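Local coordinates for quinone oxidoreductase (Coxiella burnetii, PDB 3TQH), which probably reduces quinones with NADPH, which it binds, and belongs to the medium-chain dehydrogenase/reductase family, at residues A43-N46 with P47-K51; P105-A109 with E110-A114; E305-T309 with G310-G314. One frame throughout, in Å; residues are numbered along the deposited sequence.

Interaction 1 (A43-N46 with P47-K51); sequences ASLN and PIDYK. With NDP (NADPH dihydro-nicotinamide-adenine-dinucleotide phosphate), chain B; SO4 (sulfate ion), chain C.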
# COMPACT_ATOMS: atom_id res chain seq x y z
N ALA A 43 6.81 10.55 -3.38
CA ALA A 43 5.90 9.55 -3.96
C ALA A 43 6.40 8.14 -3.63
O ALA A 43 7.55 7.80 -3.91
CB ALA A 43 5.81 9.73 -5.46
N SER A 44 5.54 7.31 -3.04
CA SER A 44 5.97 5.99 -2.59
C SER A 44 5.64 4.92 -3.61
O SER A 44 4.74 5.08 -4.44
CB SER A 44 5.35 5.64 -1.24
OG SER A 44 3.94 5.50 -1.32
N LEU A 45 6.39 3.83 -3.53
CA LEU A 45 6.21 2.67 -4.40
C LEU A 45 5.31 1.63 -3.75
O LEU A 45 5.38 1.41 -2.54
CB LEU A 45 7.56 2.03 -4.73
CG LEU A 45 8.50 2.85 -5.61
CD1 LEU A 45 9.20 3.92 -4.79
CD2 LEU A 45 9.52 1.93 -6.30
N ASN A 46 4.48 1.00 -4.56
CA ASN A 46 3.67 -0.13 -4.14
C ASN A 46 3.81 -1.26 -5.17
O ASN A 46 4.07 -0.98 -6.33
CB ASN A 46 2.21 0.27 -4.03
CG ASN A 46 1.98 1.33 -2.98
OD1 ASN A 46 2.02 2.53 -3.28
ND2 ASN A 46 1.76 0.90 -1.74
N PRO A 47 3.63 -2.52 -4.75
CA PRO A 47 3.69 -3.64 -5.68
C PRO A 47 2.79 -3.52 -6.93
O PRO A 47 3.17 -3.96 -8.02
CB PRO A 47 3.26 -4.83 -4.82
CG PRO A 47 3.73 -4.46 -3.44
CD PRO A 47 3.53 -2.98 -3.34
N ILE A 48 1.60 -2.94 -6.75
CA ILE A 48 0.70 -2.66 -7.87
C ILE A 48 1.45 -1.94 -9.01
O ILE A 48 1.15 -2.16 -10.18
CB ILE A 48 -0.54 -1.83 -7.43
CG1 ILE A 48 -1.59 -1.77 -8.54
CG2 ILE A 48 -0.14 -0.42 -7.03
CD1 ILE A 48 -2.54 -2.93 -8.53
N ASP A 49 2.43 -1.11 -8.66
CA ASP A 49 3.28 -0.43 -9.65
C ASP A 49 4.01 -1.41 -10.58
O ASP A 49 3.98 -1.23 -11.80
CB ASP A 49 4.30 0.50 -8.97
CG ASP A 49 3.67 1.53 -8.05
OD1 ASP A 49 2.44 1.74 -8.12
OD2 ASP A 49 4.41 2.15 -7.26
N TYR A 50 4.66 -2.44 -10.02
CA TYR A 50 5.42 -3.39 -10.86
C TYR A 50 4.54 -4.41 -11.59
O TYR A 50 4.89 -4.86 -12.68
CB TYR A 50 6.57 -4.08 -10.09
CG TYR A 50 6.20 -5.11 -9.04
CD1 TYR A 50 5.65 -6.35 -9.40
CD2 TYR A 50 6.46 -4.89 -7.70
CE1 TYR A 50 5.33 -7.30 -8.42
CE2 TYR A 50 6.15 -5.83 -6.73
CZ TYR A 50 5.58 -7.03 -7.09
OH TYR A 50 5.29 -7.96 -6.10
N LYS A 51 3.40 -4.75 -10.99
CA LYS A 51 2.42 -5.64 -11.62
C LYS A 51 1.76 -4.96 -12.82
O LYS A 51 1.35 -5.63 -13.78
CB LYS A 51 1.34 -6.04 -10.61
CG LYS A 51 1.85 -6.84 -9.41
CD LYS A 51 0.80 -6.91 -8.32
CE LYS A 51 1.23 -7.81 -7.17
NZ LYS A 51 0.10 -8.11 -6.24
PA NDP B . 5.47 -5.73 -0.00
O1A NDP B . 6.28 -5.88 -1.23
O2A NDP B . 5.82 -4.49 0.72
O5B NDP B . 5.71 -6.98 0.98
C5B NDP B . 7.01 -7.50 1.12
C4B NDP B . 7.06 -8.47 2.29
O4B NDP B . 6.49 -9.70 1.91
C3B NDP B . 8.46 -8.79 2.79
O3B NDP B . 8.68 -8.16 4.03
C2B NDP B . 8.51 -10.31 2.90
O2B NDP B . 8.97 -10.76 4.16
C1B NDP B . 7.06 -10.72 2.69
N9A NDP B . 6.88 -12.01 2.01
C8A NDP B . 7.25 -12.33 0.73
N7A NDP B . 6.88 -13.60 0.48
C5A NDP B . 6.28 -14.10 1.57
C6A NDP B . 5.73 -15.34 1.84
N6A NDP B . 5.75 -16.28 0.91
N1A NDP B . 5.17 -15.59 3.08
C2A NDP B . 5.16 -14.59 4.04
N3A NDP B . 5.71 -13.34 3.77
C4A NDP B . 6.26 -13.11 2.55
O3 NDP B . 3.90 -5.79 -0.35
PN NDP B . 2.73 -4.90 0.31
O1N NDP B . 2.82 -3.52 -0.21
O2N NDP B . 2.63 -5.10 1.76
O5D NDP B . 1.46 -5.60 -0.38
C5D NDP B . 1.22 -6.99 -0.27
C4D NDP B . 0.22 -7.42 -1.34
O4D NDP B . -1.01 -6.76 -1.15
C3D NDP B . 0.71 -7.09 -2.74
O3D NDP B . 0.50 -8.19 -3.59
C2D NDP B . -0.12 -5.89 -3.15
O2D NDP B . -0.31 -5.81 -4.55
C1D NDP B . -1.41 -6.12 -2.36
N1N NDP B . -2.19 -4.90 -2.05
C2N NDP B . -3.53 -4.90 -2.35
C3N NDP B . -4.34 -3.79 -2.16
C7N NDP B . -5.80 -3.81 -2.49
O7N NDP B . -6.56 -2.64 -2.28
N7N NDP B . -6.35 -4.92 -2.98
C4N NDP B . -3.71 -2.54 -1.60
C5N NDP B . -2.25 -2.60 -1.29
C6N NDP B . -1.56 -3.79 -1.53
P2B NDP B . 10.42 -11.45 4.32
O1X NDP B . 10.73 -11.54 5.79
O2X NDP B . 11.47 -10.61 3.64
O3X NDP B . 10.44 -12.83 3.73
S SO4 C . -3.33 -5.60 -6.29
O1 SO4 C . -2.97 -4.40 -5.54
O2 SO4 C . -3.78 -6.66 -5.39
O3 SO4 C . -4.39 -5.28 -7.24
O4 SO4 C . -2.18 -6.08 -7.04
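Asp49 reaches back over the start of its own helical turn and takes the backbone N-H of Asn46. Its CB lies just beyond the carbonyl oxygen of Asn46, 3.0 Å from Asn46 O. CG passes beside the same oxygen. CG is anti to the carbonyl carbon of Asp49 (chi1 -56°), which turns the carboxylate back toward the preceding residues. At the tip, OD2 accepts from Asn46 N at 2.9 Å, in a nearly straight bond of 172°. The N-H does not come in the carboxylate plane; it stands 66° out of it. OD2 also brushes the backbone of Leu45, 3.4 Å from Leu45 CA. The backbone closes the loop in the other direction: Asp49 N donates to Asn46 O at 2.9 Å. The pair of bonds closes a tight loop between Asn46 and Asp49 and holds the bend where the chain leaves the strand. OD2 has a second partner in the hydroxyl of Tyr108.

The turn carries cofactor contacts on its other side. Pro47 CG packs against the pyrophosphate, 3.4 Å from NADPH O3. Lys51 is extended beyond CG and brings NZ to the nicotinamide ribose. NZ donates to NADPH O3D at 2.7 Å and to NADPH O2D at 2.9 Å. It also reaches a sulfate ion, probably from the crystallisation liquor, with Lys51 NZ 3.2 Å from O4. Ile48 CD1 touches this sulfate too. One ammonium thus grips both ribose hydroxyls.

The contact joins the end of strand 36-44 to helix 47-53 in the GroES-like region. Leu45 packs on strand 315-319 and on Ala303 of helix 300-308, and Tyr50 lies against Leu307 and Glu308 of that same helix.

Interaction 2 (P105-A109 with E110-A114); sequences PCCYA and EYVCA
Val112 lays its CG1 methyl over the backbone and sulfurs of Cys106 and Cys107. The closest approach is to the carbonyl, with Val112 CG1 3.6 Å from Cys106 O. The same methyl stands 3.8 Å from Cys107 CA. Each sulfur then meets it at ordinary van der Waals range. Cys107 SG is 4.1 Å from Val112 CG1, and Cys106 SG is 4.2 Å from it. One branch of the valine therefore does all this touching. It is placed by chi1 of -60°, with CG1 beside the valine's own backbone N and anti to its carbonyl carbon.

The polar link across the turn is a water. It donates to Cys106 O at 2.7 Å and to Tyr111 O at 2.6 Å. Both carbonyl oxygens are acceptors and cannot bond each other, so the water bridges them with one hydrogen to each.

The chain turns around at Tyr108, the centre of an inverse gamma turn. Its closing bond, from Ala109 N to Cys107 O, is weak. The turn leads into strand 111-114, which pairs antiparallel with strand 36-44 in the GroES-like region of the enzyme. Ala109, the last residue of the turn, is extended and sets its methyl CB 3.9 Å from Tyr111 O.

Outside the turn, Val112 also packs on Ile38 and Val40 of strand 36-44 and, together with Cys107, on Phe75 of strand 74-82. The turn is also tied to strand 6-12: Tyr108 and Glu110 make backbone bonds to Ile10 and Lys8, and the Glu110 carboxylate accepts from the backbone N of Lys8 through OE1. The Tyr108 ring meets Phe318 edge-to-face.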
# COMPACT_ATOMS: atom_id res chain seq x y z
N PRO A 105 -2.31 5.95 -13.38
CA PRO A 105 -1.18 6.08 -12.44
C PRO A 105 -0.17 7.10 -12.96
O PRO A 105 0.08 7.15 -14.17
CB PRO A 105 -0.59 4.68 -12.40
CG PRO A 105 -1.05 4.02 -13.66
CD PRO A 105 -2.39 4.60 -13.96
N CYS A 106 0.38 7.91 -12.07
CA CYS A 106 1.02 9.17 -12.48
C CYS A 106 1.96 9.84 -11.47
O CYS A 106 2.44 10.93 -11.74
CB CYS A 106 -0.09 10.17 -12.80
SG CYS A 106 -1.09 10.58 -11.34
N CYS A 107 2.24 9.21 -10.34
CA CYS A 107 2.90 9.90 -9.23
C CYS A 107 4.44 9.88 -9.26
O CYS A 107 5.07 10.70 -8.58
CB CYS A 107 2.40 9.37 -7.90
SG CYS A 107 0.69 9.80 -7.51
N TYR A 108 5.06 8.97 -10.02
CA TYR A 108 6.51 9.03 -10.25
C TYR A 108 6.76 10.22 -11.17
O TYR A 108 7.06 10.05 -12.36
CB TYR A 108 7.04 7.77 -10.95
CG TYR A 108 6.91 6.43 -10.24
CD1 TYR A 108 6.13 6.26 -9.09
CD2 TYR A 108 7.55 5.31 -10.77
CE1 TYR A 108 6.02 5.00 -8.49
CE2 TYR A 108 7.44 4.06 -10.18
CZ TYR A 108 6.67 3.91 -9.04
OH TYR A 108 6.57 2.66 -8.48
N ALA A 109 6.64 11.43 -10.63
CA ALA A 109 6.65 12.65 -11.45
C ALA A 109 6.69 13.91 -10.58
O ALA A 109 6.41 13.87 -9.39
CB ALA A 109 5.43 12.68 -12.35
N GLU A 110 7.06 15.02 -11.20
CA GLU A 110 7.22 16.29 -10.49
C GLU A 110 5.89 16.99 -10.21
O GLU A 110 5.80 17.81 -9.30
CB GLU A 110 8.14 17.21 -11.29
CG GLU A 110 9.58 16.71 -11.39
CD GLU A 110 10.48 17.66 -12.17
OE1 GLU A 110 10.02 18.25 -13.17
OE2 GLU A 110 11.66 17.80 -11.78
N TYR A 111 4.86 16.69 -11.01
CA TYR A 111 3.53 17.27 -10.83
C TYR A 111 2.46 16.20 -11.02
O TYR A 111 2.58 15.34 -11.90
CB TYR A 111 3.28 18.41 -11.82
CG TYR A 111 4.21 19.58 -11.64
CD1 TYR A 111 3.87 20.65 -10.81
CD2 TYR A 111 5.45 19.61 -12.27
CE1 TYR A 111 4.74 21.73 -10.64
CE2 TYR A 111 6.32 20.67 -12.10
CZ TYR A 111 5.96 21.73 -11.29
OH TYR A 111 6.83 22.79 -11.12
N VAL A 112 1.41 16.27 -10.21
CA VAL A 112 0.24 15.41 -10.38
C VAL A 112 -1.05 16.23 -10.34
O VAL A 112 -1.09 17.32 -9.77
CB VAL A 112 0.16 14.29 -9.32
CG1 VAL A 112 1.39 13.40 -9.41
CG2 VAL A 112 0.01 14.87 -7.92
N CYS A 113 -2.08 15.69 -10.98
CA CYS A 113 -3.42 16.23 -10.91
C CYS A 113 -4.19 15.41 -9.88
O CYS A 113 -4.07 14.18 -9.87
CB CYS A 113 -4.10 16.15 -12.28
SG CYS A 113 -5.87 16.50 -12.29
N ALA A 114 -4.95 16.07 -9.02
CA ALA A 114 -5.73 15.37 -7.99
C ALA A 114 -7.04 16.07 -7.67
O ALA A 114 -7.19 17.29 -7.83
CB ALA A 114 -4.90 15.22 -6.73
O HOH W 1 1.82 13.13 -13.13

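Interaction 3 (E305-T309 with G310-G314); sequences ELLET and GHVRG. With NDP (NADPH dihydro-nicotinamide-adenine-dinucleotide phosphate), chain B.
Thr309 OG1 accepts from His311 N at 3.2 Å. The same hydroxyl donates to Leu306 O at 2.6 Å, nearly along the C=O axis. A chi1 of 63° sets OG1 between its own backbone N and carbonyl carbon, where it can serve both. Leu306 O takes Thr309 N as well. Nearby, Gly310 N donates to Leu307 O at 3.2 Å, from above the carbonyl plane. Val312 brings CG2 over the helix end, 3.7 Å from Leu307 CA. The Leu307 and Val312 side chains cross obliquely.

These bonds lie where helix 300-308 gives way to the loop. Gly310 is the first residue to leave helical angles, with a positive phi of 77°. The chain then runs along the bound NADPH. Val312 O accepts from NADPH O3B at 3.2 Å. The His311 ring turns an edge to the 2'-phosphate, whose phosphorus lies in the ring plane, and CD2 is 3.1 Å from NADPH O2X. A water donates to Leu307 O and, at 2.8 Å, to NADPH O1A, and accepts from Val312 N, joining helix end, loop and pyrophosphate.

Farther out, Leu307 packs on Leu45 and Leu316. Glu308 makes a salt bridge to Arg53. Arg313 forms a cation-pi contact with Phe191, and its carbonyl accepts from Ser292 OG.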
# COMPACT_ATOMS: atom_id res chain seq x y z
N GLU A 305 13.36 -3.11 -9.35
CA GLU A 305 14.04 -4.40 -9.18
C GLU A 305 14.02 -4.84 -7.72
O GLU A 305 13.78 -6.01 -7.42
CB GLU A 305 15.50 -4.32 -9.66
CG GLU A 305 15.69 -4.07 -11.16
CD GLU A 305 17.15 -3.84 -11.54
OE1 GLU A 305 18.04 -3.99 -10.67
OE2 GLU A 305 17.42 -3.49 -12.72
N LEU A 306 14.28 -3.91 -6.81
CA LEU A 306 14.28 -4.20 -5.38
C LEU A 306 12.88 -4.56 -4.91
O LEU A 306 12.68 -5.57 -4.24
CB LEU A 306 14.83 -3.02 -4.57
CG LEU A 306 15.02 -3.22 -3.06
CD1 LEU A 306 15.94 -4.41 -2.77
CD2 LEU A 306 15.55 -1.95 -2.40
N LEU A 307 11.91 -3.73 -5.28
CA LEU A 307 10.50 -3.96 -4.93
C LEU A 307 9.98 -5.33 -5.41
O LEU A 307 9.25 -6.01 -4.68
CB LEU A 307 9.64 -2.84 -5.51
CG LEU A 307 8.19 -2.74 -5.01
CD1 LEU A 307 8.15 -2.32 -3.54
CD2 LEU A 307 7.38 -1.77 -5.89
N GLU A 308 10.34 -5.72 -6.64
CA GLU A 308 9.88 -6.99 -7.23
C GLU A 308 10.46 -8.24 -6.59
O GLU A 308 9.95 -9.34 -6.84
CB GLU A 308 10.16 -7.04 -8.74
CG GLU A 308 8.95 -6.72 -9.57
CD GLU A 308 9.16 -6.94 -11.04
OE1 GLU A 308 10.03 -6.26 -11.61
OE2 GLU A 308 8.44 -7.78 -11.63
N THR A 309 11.51 -8.11 -5.79
CA THR A 309 12.04 -9.26 -5.06
C THR A 309 11.00 -9.82 -4.10
O THR A 309 11.03 -11.01 -3.77
CB THR A 309 13.30 -8.91 -4.23
OG1 THR A 309 12.97 -7.94 -3.23
CG2 THR A 309 14.42 -8.39 -5.13
N GLY A 310 10.08 -8.96 -3.66
CA GLY A 310 9.08 -9.33 -2.66
C GLY A 310 9.64 -9.37 -1.25
O GLY A 310 9.00 -9.92 -0.35
N HIS A 311 10.81 -8.78 -1.03
CA HIS A 311 11.45 -8.81 0.28
C HIS A 311 11.80 -7.42 0.84
O HIS A 311 12.66 -7.27 1.71
CB HIS A 311 12.66 -9.75 0.24
CG HIS A 311 12.27 -11.18 0.09
ND1 HIS A 311 12.53 -11.92 -1.05
CD2 HIS A 311 11.57 -12.00 0.91
CE1 HIS A 311 12.03 -13.14 -0.91
NE2 HIS A 311 11.45 -13.21 0.27
N VAL A 312 11.08 -6.40 0.39
CA VAL A 312 11.24 -5.07 0.95
C VAL A 312 10.66 -5.04 2.36
O VAL A 312 9.53 -5.49 2.59
CB VAL A 312 10.55 -4.00 0.08
CG1 VAL A 312 10.58 -2.66 0.78
CG2 VAL A 312 11.22 -3.90 -1.26
N ARG A 313 11.45 -4.54 3.31
CA ARG A 313 10.98 -4.27 4.66
C ARG A 313 10.42 -2.86 4.63
O ARG A 313 11.09 -1.94 4.17
CB ARG A 313 12.13 -4.37 5.66
CG ARG A 313 11.71 -4.15 7.10
CD ARG A 313 12.88 -3.79 8.00
NE ARG A 313 13.72 -4.95 8.29
CZ ARG A 313 14.55 -5.03 9.33
NH1 ARG A 313 14.68 -4.02 10.19
NH2 ARG A 313 15.26 -6.14 9.52
N GLY A 314 9.19 -2.69 5.10
CA GLY A 314 8.54 -1.37 5.10
C GLY A 314 8.30 -0.79 3.71
O GLY A 314 7.78 -1.48 2.82
PA NDP B . 5.47 -5.73 -0.00
O1A NDP B . 6.28 -5.88 -1.23
O2A NDP B . 5.82 -4.49 0.72
O5B NDP B . 5.71 -6.98 0.98
C5B NDP B . 7.01 -7.50 1.12
C4B NDP B . 7.06 -8.47 2.29
O4B NDP B . 6.49 -9.70 1.91
C3B NDP B . 8.46 -8.79 2.79
O3B NDP B . 8.68 -8.16 4.03
C2B NDP B . 8.51 -10.31 2.90
O2B NDP B . 8.97 -10.76 4.16
C1B NDP B . 7.06 -10.72 2.69
N9A NDP B . 6.88 -12.01 2.01
C8A NDP B . 7.25 -12.33 0.73
N7A NDP B . 6.88 -13.60 0.48
C5A NDP B . 6.28 -14.10 1.57
C6A NDP B . 5.73 -15.34 1.84
N6A NDP B . 5.75 -16.28 0.91
N1A NDP B . 5.17 -15.59 3.08
C2A NDP B . 5.16 -14.59 4.04
N3A NDP B . 5.71 -13.34 3.77
C4A NDP B . 6.26 -13.11 2.55
O3 NDP B . 3.90 -5.79 -0.35
PN NDP B . 2.73 -4.90 0.31
O1N NDP B . 2.82 -3.52 -0.21
O2N NDP B . 2.63 -5.10 1.76
O5D NDP B . 1.46 -5.60 -0.38
C5D NDP B . 1.22 -6.99 -0.27
C4D NDP B . 0.22 -7.42 -1.34
O4D NDP B . -1.01 -6.76 -1.15
C3D NDP B . 0.71 -7.09 -2.74
O3D NDP B . 0.50 -8.19 -3.59
C2D NDP B . -0.12 -5.89 -3.15
O2D NDP B . -0.31 -5.81 -4.55
C1D NDP B . -1.41 -6.12 -2.36
N1N NDP B . -2.19 -4.90 -2.05
C2N NDP B . -3.53 -4.90 -2.35
C3N NDP B . -4.34 -3.79 -2.16
C7N NDP B . -5.80 -3.81 -2.49
O7N NDP B . -6.56 -2.64 -2.28
N7N NDP B . -6.35 -4.92 -2.98
C4N NDP B . -3.71 -2.54 -1.60
C5N NDP B . -2.25 -2.60 -1.29
C6N NDP B . -1.56 -3.79 -1.53
P2B NDP B . 10.42 -11.45 4.32
O1X NDP B . 10.73 -11.54 5.79
O2X NDP B . 11.47 -10.61 3.64
O3X NDP B . 10.44 -12.83 3.73
O HOH W 2 9.02 -6.23 -1.80

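How the interactions relate
From the N terminus, interaction 1 comes first and closes the turn between strand 36-44 and helix 47-53. Interaction 2 follows and closes the turn into strand 111-114, the antiparallel neighbour of 36-44. Interaction 3 comes last, between helix 300-308 and strand 315-319. The three lie in series; none encloses or crosses another. Interaction 1 is the middle piece in space. It touches interaction 2 where Ala43 CB packs on Cys107 O and Leu45 on Tyr108. It touches interaction 3 where Leu307 packs on Asn46 O. Interactions 2 and 3 do not touch. Both others reach NADPH: interaction 1 at the nicotinamide ribose and pyrophosphate, interaction 3 at the adenosine side and, through a water, the pyrophosphate.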